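Local coordinates for protein magnesium-protoporphyrin O-methyltransferase (Synechocystis sp., PDB 4QDJ) that transfers a methyl group from S-adenosylmethionine to a propionate of magnesium protoporphyrin IX, giving the 13-monomethyl ester on the way to chlorophyll, at residues K38-G43 / R218-R223; Y128-C133 / R159-F164; I209-M214 / I224-R229. All blocks are in the same frame, centred on the assembly; numbering follows the deposited sequence.

Contact 1 of 3, residues K38-G43 / R218-R223; sequences KDIRVG and RFYYSR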
loop_
_atom_site.group_PDB
_atom_site.type_symbol
_atom_site.label_atom_id
_atom_site.label_comp_id
_atom_site.label_asym_id
_atom_site.label_seq_id
_atom_site.Cartn_x
_atom_site.Cartn_y
_atom_site.Cartn_z
ATOM N N LYS A 38 -15.493 -11.375 -2.500
ATOM C CA LYS A 38 -14.596 -12.499 -2.745
ATOM C C LYS A 38 -13.686 -12.201 -3.931
ATOM O O LYS A 38 -12.499 -12.528 -3.917
ATOM C CB LYS A 38 -15.396 -13.778 -2.999
ATOM C CG LYS A 38 -14.540 -15.022 -3.191
ATOM C CD LYS A 38 -13.614 -15.247 -2.006
ATOM C CE LYS A 38 -13.102 -16.678 -1.969
ATOM N NZ LYS A 38 -12.496 -17.091 -3.263
ATOM N N ASP A 39 -14.253 -11.574 -4.956
ATOM C CA ASP A 39 -13.492 -11.177 -6.134
ATOM C C ASP A 39 -12.408 -10.163 -5.764
ATOM O O ASP A 39 -11.282 -10.229 -6.263
ATOM C CB ASP A 39 -14.433 -10.594 -7.189
ATOM C CG ASP A 39 -13.717 -10.233 -8.471
ATOM O OD1 ASP A 39 -13.561 -11.121 -9.334
ATOM O OD2 ASP A 39 -13.313 -9.060 -8.615
ATOM N N ILE A 40 -12.755 -9.233 -4.881
ATOM C CA ILE A 40 -11.807 -8.235 -4.396
ATOM C C ILE A 40 -10.708 -8.884 -3.554
ATOM O O ILE A 40 -9.528 -8.551 -3.692
ATOM C CB ILE A 40 -12.521 -7.144 -3.575
ATOM C CG1 ILE A 40 -13.495 -6.369 -4.465
ATOM C CG2 ILE A 40 -11.515 -6.200 -2.933
ATOM C CD1 ILE A 40 -14.351 -5.373 -3.710
ATOM N N ARG A 41 -11.100 -9.816 -2.690
ATOM C CA ARG A 41 -10.143 -10.561 -1.876
ATOM C C ARG A 41 -9.108 -11.262 -2.750
ATOM O O ARG A 41 -7.903 -11.143 -2.521
ATOM C CB ARG A 41 -10.867 -11.585 -0.996
ATOM C CG ARG A 41 -9.935 -12.555 -0.280
ATOM C CD ARG A 41 -10.712 -13.614 0.485
ATOM N NE ARG A 41 -11.368 -13.071 1.670
ATOM C CZ ARG A 41 -12.239 -13.748 2.411
ATOM N NH1 ARG A 41 -12.565 -14.992 2.084
ATOM N NH2 ARG A 41 -12.789 -13.180 3.476
ATOM N N VAL A 42 -9.586 -11.980 -3.762
ATOM C CA VAL A 42 -8.712 -12.722 -4.666
ATOM C C VAL A 42 -7.820 -11.794 -5.495
ATOM O O VAL A 42 -6.620 -12.038 -5.642
ATOM C CB VAL A 42 -9.532 -13.645 -5.597
ATOM C CG1 VAL A 42 -8.642 -14.269 -6.662
ATOM C CG2 VAL A 42 -10.238 -14.721 -4.782
ATOM N N GLY A 43 -8.404 -10.722 -6.023
ATOM C CA GLY A 43 -7.649 -9.767 -6.815
ATOM C C GLY A 43 -6.559 -9.087 -6.007
ATOM O O GLY A 43 -5.414 -8.964 -6.453
ATOM N N ARG A 218 -13.211 -9.306 -11.987
ATOM C CA ARG A 218 -14.517 -8.752 -12.317
ATOM C C ARG A 218 -14.767 -7.405 -11.638
ATOM O O ARG A 218 -15.306 -6.485 -12.253
ATOM C CB ARG A 218 -15.620 -9.752 -11.963
ATOM C CG ARG A 218 -17.006 -9.344 -12.421
ATOM C CD ARG A 218 -17.940 -10.543 -12.448
ATOM N NE ARG A 218 -19.331 -10.152 -12.650
ATOM C CZ ARG A 218 -20.264 -10.948 -13.163
ATOM N NH1 ARG A 218 -19.953 -12.180 -13.539
ATOM N NH2 ARG A 218 -21.507 -10.507 -13.307
ATOM N N PHE A 219 -14.360 -7.286 -10.378
ATOM C CA PHE A 219 -14.656 -6.089 -9.594
ATOM C C PHE A 219 -13.410 -5.426 -9.020
ATOM O O PHE A 219 -13.510 -4.489 -8.229
ATOM C CB PHE A 219 -15.614 -6.429 -8.451
ATOM C CG PHE A 219 -16.914 -7.019 -8.906
ATOM C CD1 PHE A 219 -17.907 -6.211 -9.433
ATOM C CD2 PHE A 219 -17.147 -8.380 -8.801
ATOM C CE1 PHE A 219 -19.107 -6.750 -9.851
ATOM C CE2 PHE A 219 -18.347 -8.925 -9.216
ATOM C CZ PHE A 219 -19.327 -8.109 -9.744
ATOM N N TYR A 220 -12.240 -5.914 -9.414
ATOM C CA TYR A 220 -10.988 -5.390 -8.886
ATOM C C TYR A 220 -9.996 -5.144 -10.014
ATOM O O TYR A 220 -9.696 -6.043 -10.798
ATOM C CB TYR A 220 -10.405 -6.356 -7.848
ATOM C CG TYR A 220 -9.058 -5.949 -7.288
ATOM C CD1 TYR A 220 -8.964 -5.139 -6.162
ATOM C CD2 TYR A 220 -7.881 -6.389 -7.876
ATOM C CE1 TYR A 220 -7.729 -4.771 -5.647
ATOM C CE2 TYR A 220 -6.647 -6.028 -7.371
ATOM C CZ TYR A 220 -6.575 -5.222 -6.257
ATOM O OH TYR A 220 -5.340 -4.871 -5.762
ATOM N N TYR A 221 -9.496 -3.917 -10.095
ATOM C CA TYR A 221 -8.548 -3.544 -11.135
ATOM C C TYR A 221 -7.408 -2.755 -10.518
ATOM O O TYR A 221 -7.620 -1.688 -9.941
ATOM C CB TYR A 221 -9.241 -2.715 -12.217
ATOM C CG TYR A 221 -10.454 -3.393 -12.812
ATOM C CD1 TYR A 221 -10.336 -4.225 -13.919
ATOM C CD2 TYR A 221 -11.717 -3.207 -12.266
ATOM C CE1 TYR A 221 -11.441 -4.850 -14.466
ATOM C CE2 TYR A 221 -12.827 -3.828 -12.803
ATOM C CZ TYR A 221 -12.685 -4.646 -13.904
ATOM O OH TYR A 221 -13.789 -5.266 -14.444
ATOM N N SER A 222 -6.198 -3.285 -10.633
ATOM C CA SER A 222 -5.045 -2.653 -10.012
ATOM C C SER A 222 -3.838 -2.698 -10.933
ATOM O O SER A 222 -3.299 -3.768 -11.220
ATOM C CB SER A 222 -4.723 -3.326 -8.676
ATOM O OG SER A 222 -3.799 -2.557 -7.929
ATOM N N ARG A 223 -3.431 -1.523 -11.397
ATOM C CA ARG A 223 -2.239 -1.371 -12.218
ATOM C C ARG A 223 -1.047 -1.151 -11.294
ATOM O O ARG A 223 -1.085 -0.278 -10.433
ATOM C CB ARG A 223 -2.411 -0.174 -13.154
ATOM C CG ARG A 223 -1.198 0.157 -14.000
ATOM C CD ARG A 223 -0.900 -0.930 -15.020
ATOM N NE ARG A 223 0.002 -0.439 -16.058
ATOM C CZ ARG A 223 0.947 -1.168 -16.643
ATOM N NH1 ARG A 223 1.128 -2.434 -16.293
ATOM N NH2 ARG A 223 1.717 -0.626 -17.579
#
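Asp39, near the start of helix 35-58, reaches across to Arg218 and Phe219 and takes hydrogen bonds from two successive backbone amides, one with each carboxylate oxygen. Arg218 N gives its hydrogen to Asp39 OD1 at 3.2 Å, on the syn side and 23° out of the carboxylate plane. The bond from Phe219 N to Asp39 OD2 is shorter, 2.7 Å, although this donor stands well above that plane. With CG anti to the backbone N (chi1 -177°), the Asp39 carboxylate is carried off the helix toward the turn. Thr217 OG1 is also hydrogen-bonded to OD2, so three consecutive residues of the turn converge on one acid group. The guanidinium of Arg218 points elsewhere and forms no salt bridge with it.

The remaining contacts are packing. Asp39 CB meets the edge of the Phe219 ring, 3.9 Å from CD2, while Arg218 CG lies over one face of the same ring. Tyr220 lays a face of its ring against the helix backbone at Gly43, with CD2 3.5 Å from Gly43 C; the absence of a side chain at Gly43 allows this close approach. Farther back along the helix, Ile40 CG2 touches Tyr220 CD1 at 4.2 Å, the apolar part of the interface.

The hydroxyl of Tyr220 is hydrogen-bonded to Asp135 and Thr47, and its side chain lies about 6 Å from the bound S-adenosylmethionine. The contact thus joins helix 35-58 to the turn of the C-terminal beta hairpin beside the cofactor pocket of a class I methyltransferase fold.

Contact 2 of 3, residues Y128-C133 / R159-F164; sequences YDTVIC and RLILSF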
loop_
_atom_site.group_PDB
_atom_site.type_symbol
_atom_site.label_atom_id
_atom_site.label_comp_id
_atom_site.label_asym_id
_atom_site.label_seq_id
_atom_site.Cartn_x
_atom_site.Cartn_y
_atom_site.Cartn_z
ATOM N N TYR A 128 14.453 4.981 2.924
ATOM C CA TYR A 128 14.316 3.547 2.704
ATOM C C TYR A 128 14.874 3.187 1.339
ATOM O O TYR A 128 14.901 4.023 0.439
ATOM C CB TYR A 128 12.840 3.152 2.741
ATOM C CG TYR A 128 12.148 3.464 4.043
ATOM C CD1 TYR A 128 11.575 4.709 4.269
ATOM C CD2 TYR A 128 12.063 2.509 5.047
ATOM C CE1 TYR A 128 10.944 4.994 5.465
ATOM C CE2 TYR A 128 11.435 2.784 6.240
ATOM C CZ TYR A 128 10.875 4.025 6.445
ATOM O OH TYR A 128 10.249 4.292 7.640
ATOM N N ASP A 129 15.309 1.942 1.173
ATOM C CA ASP A 129 15.674 1.469 -0.155
ATOM C C ASP A 129 14.432 1.454 -1.033
ATOM O O ASP A 129 14.429 1.993 -2.140
ATOM C CB ASP A 129 16.273 0.064 -0.105
ATOM C CG ASP A 129 16.548 -0.498 -1.491
ATOM O OD1 ASP A 129 15.627 -1.089 -2.097
ATOM O OD2 ASP A 129 17.686 -0.344 -1.981
ATOM N N THR A 130 13.375 0.834 -0.518
ATOM C CA THR A 130 12.148 0.636 -1.275
ATOM C C THR A 130 10.939 1.155 -0.505
ATOM O O THR A 130 10.763 0.852 0.675
ATOM C CB THR A 130 11.952 -0.860 -1.605
ATOM O OG1 THR A 130 12.975 -1.282 -2.516
ATOM C CG2 THR A 130 10.590 -1.109 -2.234
ATOM N N VAL A 131 10.122 1.955 -1.180
ATOM C CA VAL A 131 8.874 2.440 -0.611
ATOM C C VAL A 131 7.725 1.872 -1.433
ATOM O O VAL A 131 7.766 1.893 -2.664
ATOM C CB VAL A 131 8.818 3.981 -0.604
ATOM C CG1 VAL A 131 7.487 4.471 -0.056
ATOM C CG2 VAL A 131 9.972 4.543 0.214
ATOM N N ILE A 132 6.715 1.340 -0.753
ATOM C CA ILE A 132 5.594 0.701 -1.431
ATOM C C ILE A 132 4.267 1.286 -0.961
ATOM O O ILE A 132 4.050 1.473 0.234
ATOM C CB ILE A 132 5.586 -0.826 -1.193
ATOM C CG1 ILE A 132 6.955 -1.429 -1.521
ATOM C CG2 ILE A 132 4.490 -1.493 -2.018
ATOM C CD1 ILE A 132 7.050 -2.911 -1.225
ATOM N N CYS A 133 3.382 1.572 -1.909
ATOM C CA CYS A 133 2.065 2.106 -1.592
ATOM C C CYS A 133 1.026 1.443 -2.490
ATOM O O CYS A 133 0.855 1.834 -3.645
ATOM C CB CYS A 133 2.058 3.622 -1.783
ATOM S SG CYS A 133 0.554 4.449 -1.245
ATOM N N ARG A 159 13.828 2.873 -4.902
ATOM C CA ARG A 159 12.660 2.297 -5.556
ATOM C C ARG A 159 11.325 2.680 -4.920
ATOM O O ARG A 159 11.186 2.701 -3.698
ATOM C CB ARG A 159 12.802 0.772 -5.620
ATOM C CG ARG A 159 11.583 0.050 -6.164
ATOM C CD ARG A 159 11.873 -1.418 -6.416
ATOM N NE ARG A 159 12.387 -2.092 -5.229
ATOM C CZ ARG A 159 12.712 -3.380 -5.184
ATOM N NH1 ARG A 159 12.574 -4.138 -6.265
ATOM N NH2 ARG A 159 13.179 -3.911 -4.061
ATOM N N LEU A 160 10.351 2.984 -5.774
ATOM C CA LEU A 160 8.988 3.261 -5.346
ATOM C C LEU A 160 8.031 2.367 -6.131
ATOM O O LEU A 160 8.046 2.363 -7.360
ATOM C CB LEU A 160 8.650 4.735 -5.579
ATOM C CG LEU A 160 7.235 5.216 -5.239
ATOM C CD1 LEU A 160 6.881 4.902 -3.790
ATOM C CD2 LEU A 160 7.107 6.708 -5.515
ATOM N N ILE A 161 7.215 1.596 -5.419
ATOM C CA ILE A 161 6.225 0.742 -6.061
ATOM C C ILE A 161 4.828 1.234 -5.706
ATOM O O ILE A 161 4.520 1.433 -4.534
ATOM C CB ILE A 161 6.391 -0.728 -5.634
ATOM C CG1 ILE A 161 7.724 -1.275 -6.146
ATOM C CG2 ILE A 161 5.235 -1.575 -6.149
ATOM C CD1 ILE A 161 8.113 -2.604 -5.538
ATOM N N LEU A 162 3.997 1.443 -6.724
ATOM C CA LEU A 162 2.646 1.961 -6.531
ATOM C C LEU A 162 1.628 1.094 -7.251
ATOM O O LEU A 162 1.934 0.485 -8.273
ATOM C CB LEU A 162 2.525 3.378 -7.095
ATOM C CG LEU A 162 3.492 4.472 -6.653
ATOM C CD1 LEU A 162 3.247 5.731 -7.473
ATOM C CD2 LEU A 162 3.339 4.755 -5.168
ATOM N N SER A 163 0.408 1.052 -6.727
ATOM C CA SER A 163 -0.706 0.506 -7.489
ATOM C C SER A 163 -1.887 1.470 -7.456
ATOM O O SER A 163 -2.070 2.216 -6.493
ATOM C CB SER A 163 -1.108 -0.889 -7.000
ATOM O OG SER A 163 -1.734 -0.836 -5.734
ATOM N N PHE A 164 -2.673 1.461 -8.526
ATOM C CA PHE A 164 -3.801 2.368 -8.654
ATOM C C PHE A 164 -4.813 1.784 -9.627
ATOM O O PHE A 164 -4.486 0.894 -10.411
ATOM C CB PHE A 164 -3.334 3.747 -9.136
ATOM C CG PHE A 164 -2.666 3.730 -10.487
ATOM C CD1 PHE A 164 -1.325 3.400 -10.611
ATOM C CD2 PHE A 164 -3.377 4.052 -11.632
ATOM C CE1 PHE A 164 -0.709 3.381 -11.850
ATOM C CE2 PHE A 164 -2.767 4.038 -12.875
ATOM C CZ PHE A 164 -1.431 3.702 -12.983
HETATM O O HOH W 1 -1.660 3.276 -4.037
#
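The guanidinium of Arg159 is met at its edge by Thr130 OG1, which lies in its plane and accepts from two nitrogens side-on: NE at 2.9 Å and NH2 at 3.1 Å. A bend at chi3 (55°) turns the NE and NH2 edge of the guanidinium toward Thr130 on the neighbouring strand. Thr130 OG1 in turn donates to Asp129 OD1 at 2.7 Å, so three bonds hold the hydroxyl, its hydrogen directed at the acid. NH1 forms salt bridges with Asp58 and Glu226.

Between the parallel strands five backbone bonds alternate: Arg159 N to Asp129 O, Val131 N to Arg159 O, Ile161 N to Val131 O, Cys133 N to Ile161 O and Ser163 N to Cys133 O. At that last pair one water donates to Cys133 O and Ser163 O. Ile132 and Ile161 lie side by side on the Thr130 face; on the other, Val131 CG1 meets Leu160 CD1 at 3.8 Å and Cys133 CB packs on Leu162 CD2.

The two strands and helix 142-155 form a beta-alpha-beta unit. Val131, Cys133 and Leu162 pack on that helix, Leu160 and Leu162 on helix 195-204, and strands 65-69 and 221-229 flank the pair in the sheet.

Contact 3 of 3, residues I209-M214 / I224-R229; sequences IARTGM and ILEAVR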
loop_
_atom_site.group_PDB
_atom_site.type_symbol
_atom_site.label_atom_id
_atom_site.label_comp_id
_atom_site.label_asym_id
_atom_site.label_seq_id
_atom_site.Cartn_x
_atom_site.Cartn_y
_atom_site.Cartn_z
ATOM N N ILE A 209 10.309 4.029 -15.031
ATOM C CA ILE A 209 9.533 2.813 -14.833
ATOM C C ILE A 209 10.351 1.570 -15.172
ATOM O O ILE A 209 10.999 1.508 -16.219
ATOM C CB ILE A 209 8.242 2.834 -15.672
ATOM C CG1 ILE A 209 7.425 4.091 -15.359
ATOM C CG2 ILE A 209 7.424 1.582 -15.424
ATOM C CD1 ILE A 209 7.064 4.235 -13.897
ATOM N N ALA A 210 10.335 0.595 -14.267
ATOM C CA ALA A 210 10.970 -0.695 -14.506
ATOM C C ALA A 210 9.890 -1.735 -14.786
ATOM O O ALA A 210 9.225 -1.677 -15.819
ATOM C CB ALA A 210 11.819 -1.101 -13.314
ATOM N N ARG A 211 9.696 -2.676 -13.867
ATOM C CA ARG A 211 8.638 -3.668 -14.045
ATOM C C ARG A 211 7.258 -3.044 -13.876
ATOM O O ARG A 211 7.095 -2.041 -13.180
ATOM C CB ARG A 211 8.814 -4.846 -13.083
ATOM C CG ARG A 211 10.017 -5.713 -13.411
ATOM C CD ARG A 211 10.283 -6.757 -12.341
ATOM N NE ARG A 211 10.772 -6.145 -11.110
ATOM C CZ ARG A 211 11.320 -6.815 -10.101
ATOM N NH1 ARG A 211 11.458 -8.132 -10.169
ATOM N NH2 ARG A 211 11.733 -6.162 -9.024
ATOM N N THR A 212 6.270 -3.626 -14.543
ATOM C CA THR A 212 4.882 -3.245 -14.320
ATOM C C THR A 212 4.037 -4.500 -14.240
ATOM O O THR A 212 4.467 -5.579 -14.646
ATOM C CB THR A 212 4.306 -2.327 -15.430
ATOM O OG1 THR A 212 4.019 -3.096 -16.605
ATOM C CG2 THR A 212 5.262 -1.200 -15.778
ATOM N N GLY A 213 2.835 -4.350 -13.705
ATOM C CA GLY A 213 1.922 -5.463 -13.581
ATOM C C GLY A 213 0.496 -4.982 -13.692
ATOM O O GLY A 213 0.234 -3.780 -13.768
ATOM N N MET A 214 -0.431 -5.927 -13.700
ATOM C CA MET A 214 -1.839 -5.592 -13.797
ATOM C C MET A 214 -2.677 -6.723 -13.239
ATOM O O MET A 214 -2.576 -7.864 -13.687
ATOM C CB MET A 214 -2.229 -5.327 -15.251
ATOM C CG MET A 214 -3.694 -4.962 -15.433
ATOM S SD MET A 214 -4.091 -3.352 -14.724
ATOM C CE MET A 214 -5.881 -3.404 -14.731
ATOM N N ILE A 224 0.004 -1.944 -11.471
ATOM C CA ILE A 224 1.167 -1.878 -10.590
ATOM C C ILE A 224 2.383 -1.351 -11.343
ATOM O O ILE A 224 2.722 -1.857 -12.408
ATOM C CB ILE A 224 1.504 -3.267 -10.011
ATOM C CG1 ILE A 224 0.228 -3.989 -9.571
ATOM C CG2 ILE A 224 2.488 -3.145 -8.853
ATOM C CD1 ILE A 224 0.436 -5.453 -9.245
ATOM N N LEU A 225 3.032 -0.330 -10.790
ATOM C CA LEU A 225 4.244 0.222 -11.388
ATOM C C LEU A 225 5.415 0.142 -10.423
ATOM O O LEU A 225 5.305 0.553 -9.269
ATOM C CB LEU A 225 4.034 1.683 -11.791
ATOM C CG LEU A 225 2.914 1.997 -12.782
ATOM C CD1 LEU A 225 2.850 3.495 -13.045
ATOM C CD2 LEU A 225 3.110 1.230 -14.079
ATOM N N GLU A 226 6.533 -0.392 -10.903
ATOM C CA GLU A 226 7.788 -0.324 -10.171
ATOM C C GLU A 226 8.601 0.820 -10.749
ATOM O O GLU A 226 8.916 0.825 -11.939
ATOM C CB GLU A 226 8.572 -1.631 -10.299
ATOM C CG GLU A 226 9.928 -1.601 -9.608
ATOM C CD GLU A 226 10.763 -2.834 -9.898
ATOM O OE1 GLU A 226 10.782 -3.282 -11.063
ATOM O OE2 GLU A 226 11.399 -3.359 -8.962
ATOM N N ALA A 227 8.920 1.799 -9.910
ATOM C CA ALA A 227 9.703 2.947 -10.338
ATOM C C ALA A 227 11.065 2.923 -9.659
ATOM O O ALA A 227 11.170 2.659 -8.461
ATOM C CB ALA A 227 8.969 4.241 -10.021
ATOM N N VAL A 228 12.109 3.188 -10.433
ATOM C CA VAL A 228 13.470 3.176 -9.911
ATOM C C VAL A 228 14.155 4.518 -10.156
ATOM O O VAL A 228 14.037 5.097 -11.238
ATOM C CB VAL A 228 14.296 2.024 -10.529
ATOM C CG1 VAL A 228 15.762 2.135 -10.141
ATOM C CG2 VAL A 228 13.726 0.678 -10.099
ATOM N N ARG A 229 14.852 5.015 -9.139
ATOM C CA ARG A 229 15.547 6.289 -9.225
ATOM C C ARG A 229 16.660 6.209 -10.264
ATOM O O ARG A 229 17.544 5.358 -10.177
ATOM C CB ARG A 229 16.106 6.670 -7.851
ATOM C CG ARG A 229 16.528 8.119 -7.726
ATOM C CD ARG A 229 16.961 8.453 -6.306
ATOM N NE ARG A 229 15.833 8.624 -5.391
ATOM C CZ ARG A 229 15.124 9.744 -5.285
ATOM N NH1 ARG A 229 15.415 10.789 -6.050
ATOM N NH2 ARG A 229 14.121 9.820 -4.420
#
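Glu226 and Arg211 are brought together by complementary chain shapes. Glu226 has CG anti to its own backbone N (chi1 177°) and stays extended beyond it, whereas Arg211 bends at chi3 (-70°) and folds its guanidinium back against the carboxylate. The grip is side-on and two-pronged: NE binds Glu226 OE1 at 2.9 Å, NH2 binds OE2 at 2.8 Å, and both oxygens lie close to the guanidinium plane. The carboxylate itself is turned 30° from that plane. Through its anti lone pair OE1 also accepts the backbone N of Arg211, 3.1 Å away.

This third bond belongs to a beta bulge. Ala210 N and Glu226 O are joined at 2.7 Å, and Glu226 N is bonded to Arg211 O, so both Ala210 and Arg211 lie opposite Glu226 and the register shifts by one residue. On either side of the bulge the strands pair regularly: Ile209 with Ala227, then Thr212 with Leu225 and Gly213 with Ile224, the last through two backbone bonds. Thr212 CG2 and Leu225 CD2 meet at 3.7 Å, on the face covered by helix 195-204, where Ile209 CD1 also touches Ala227 CB.

Glu226 OE2 lies between Arg211 and Arg159, and Asp58 also binds Arg211; Trp54 adds a cation-pi contact to Arg211. The two acids, Glu226 and Asp58, probably offset the closeness of the two arginines. This surrounding positive charge would probably favour an ionised Glu226, while the carboxylate satisfies the Arg211 amide that the bulge turns away from regular strand pairing.

Along the chain, helix segment 38-43 comes first, then both strands of contact 2, then 209-214, 218-223 and 224-229. Contact 2 is nested inside the loop closed by contact 1, whereas contacts 1 and 3 interlock and share strand 221-229. That antiparallel strand lies between 159-164 and 207-216 in the mixed seven-stranded sheet. The centres of contacts 2 and 3 are about 9 Å apart, with backbone bonds such as Leu160 O to Ala227 N joining them; that of contact 1 is about 20 Å from contact 2 and about 19 Å from contact 3. The C-terminal hairpin thus completes the sheet edge and links its parallel core to helix 35-58 near the S-adenosylmethionine.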